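Local atomic coordinates of endoglucanase EG-II (Hypocrea jecorina, PDB entry 3QR3), a protein that hydrolyses internal beta-1,4-glucosidic bonds of cellulose through its family 5 catalytic domain, acting as an endoglucanase. Residues 23-28 against 70-75. Residues are numbered along the deposited sequence; the frame is centred on the assembly and turned at random.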
# COMPACT_ATOMS: atom_id res chain seq x y z
N CYS A 23 -13.51 1.22 10.32
CA CYS A 23 -13.71 2.14 9.21
C CYS A 23 -15.17 2.59 9.17
O CYS A 23 -16.07 1.79 8.93
CB CYS A 23 -13.33 1.48 7.88
SG CYS A 23 -11.56 1.11 7.71
N VAL A 24 -15.41 3.88 9.42
CA VAL A 24 -16.75 4.44 9.36
C VAL A 24 -17.07 4.77 7.92
O VAL A 24 -16.54 5.73 7.36
CB VAL A 24 -16.82 5.75 10.17
CG1 VAL A 24 -18.24 6.30 10.18
CG2 VAL A 24 -16.30 5.51 11.59
N THR A 25 -17.94 3.99 7.29
CA THR A 25 -18.13 4.13 5.84
C THR A 25 -18.74 5.46 5.41
O THR A 25 -18.54 5.90 4.29
CB THR A 25 -18.95 2.97 5.24
OG1 THR A 25 -20.23 2.90 5.87
CG2 THR A 25 -18.20 1.66 5.41
N SER A 26 -19.48 6.10 6.31
CA SER A 26 -20.06 7.38 5.96
C SER A 26 -18.97 8.45 5.79
O SER A 26 -19.22 9.51 5.21
CB SER A 26 -21.09 7.81 7.01
OG SER A 26 -20.44 8.17 8.22
N LYS A 27 -17.77 8.19 6.29
CA LYS A 27 -16.71 9.19 6.25
C LYS A 27 -15.69 9.03 5.12
O LYS A 27 -14.70 9.77 5.07
CB LYS A 27 -15.99 9.28 7.60
CG LYS A 27 -16.95 9.35 8.78
CD LYS A 27 -16.56 10.42 9.78
CE LYS A 27 -17.73 10.71 10.72
NZ LYS A 27 -17.59 12.03 11.41
N VAL A 28 -15.92 8.10 4.19
CA VAL A 28 -14.99 7.99 3.05
C VAL A 28 -15.04 9.28 2.23
O VAL A 28 -16.06 9.96 2.20
CB VAL A 28 -15.31 6.79 2.13
CG1 VAL A 28 -15.14 5.47 2.90
CG2 VAL A 28 -16.72 6.92 1.55
N VAL A 70 -17.62 -4.23 1.61
CA VAL A 70 -18.73 -5.13 1.89
C VAL A 70 -19.90 -4.38 2.52
O VAL A 70 -20.83 -4.99 3.03
CB VAL A 70 -18.30 -6.28 2.81
CG1 VAL A 70 -17.28 -7.18 2.10
CG2 VAL A 70 -17.73 -5.74 4.12
N ASN A 71 -19.86 -3.05 2.47
CA ASN A 71 -20.86 -2.21 3.12
C ASN A 71 -21.23 -2.71 4.52
O ASN A 71 -22.41 -2.93 4.83
CB ASN A 71 -22.12 -2.07 2.25
CG ASN A 71 -23.05 -0.95 2.73
OD1 ASN A 71 -22.60 0.11 3.16
ND2 ASN A 71 -24.35 -1.18 2.63
N ASN A 72 -20.22 -2.90 5.37
CA ASN A 72 -20.41 -3.31 6.76
C ASN A 72 -20.97 -4.72 6.99
O ASN A 72 -21.28 -5.08 8.12
CB ASN A 72 -21.25 -2.28 7.51
CG ASN A 72 -20.59 -0.91 7.52
OD1 ASN A 72 -19.50 -0.73 8.07
ND2 ASN A 72 -21.25 0.07 6.91
N ASN A 73 -21.09 -5.51 5.92
CA ASN A 73 -21.54 -6.90 6.03
C ASN A 73 -20.35 -7.85 6.13
O ASN A 73 -19.86 -8.34 5.12
CB ASN A 73 -22.39 -7.28 4.82
CG ASN A 73 -23.66 -6.45 4.71
OD1 ASN A 73 -24.08 -6.08 3.62
ND2 ASN A 73 -24.27 -6.15 5.85
N LEU A 74 -19.90 -8.09 7.36
CA LEU A 74 -18.74 -8.92 7.57
C LEU A 74 -18.97 -10.30 6.95
O LEU A 74 -19.96 -10.96 7.24
CB LEU A 74 -18.44 -9.04 9.06
CG LEU A 74 -17.24 -9.93 9.38
CD1 LEU A 74 -15.99 -9.40 8.67
CD2 LEU A 74 -17.02 -10.02 10.89
N GLY A 75 -18.05 -10.73 6.10
CA GLY A 75 -18.13 -12.04 5.48
C GLY A 75 -19.12 -12.09 4.33
O GLY A 75 -19.33 -13.14 3.73
O HOH W 1 -19.02 1.91 9.08
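T25 and N72 join the two loops through one direct hydrogen bond. N72 ND2 donates to T25 OG1 at 3.2 Å, with an N-H...O angle of 155°. The hydroxyl oxygen lies close to the plane of the amide, 14° out of it. T25 OG1 sits between its own backbone N and carbonyl carbon (chi1 58°), which turns the oxygen to the amide nitrogen.

A water links the other end of the amide to the backbone of 23-28. It donates to N72 OD1 at 2.9 Å. It also donates to C23 O and accepts from T25 N. The N72 amide therefore uses both its nitrogen and its oxygen here, and this probably fixes which way it is flipped.

Beyond the bonds the contact is van der Waals. The T25 methyl CG2 lies 3.8 Å from both N72 OD1 and N72 ND2, and both side chains also touch Q67 of helix 66-69. An alanine in place of T25 would probably leave N72 ND2 without this acceptor, with the water on N72 OD1 as the remaining link described here.

N72 belongs to a type I' turn, V70 to N73, closed by N73 N to V70 O. N71, at positive phi, is the C-prime residue of a Schellman motif ending helix 66-69. C23 is disulfide-bonded to C17. The contact joins the loop after strand 5-11 to the turn after helix 66-69, which follows strand 59-64 of the TIM barrel.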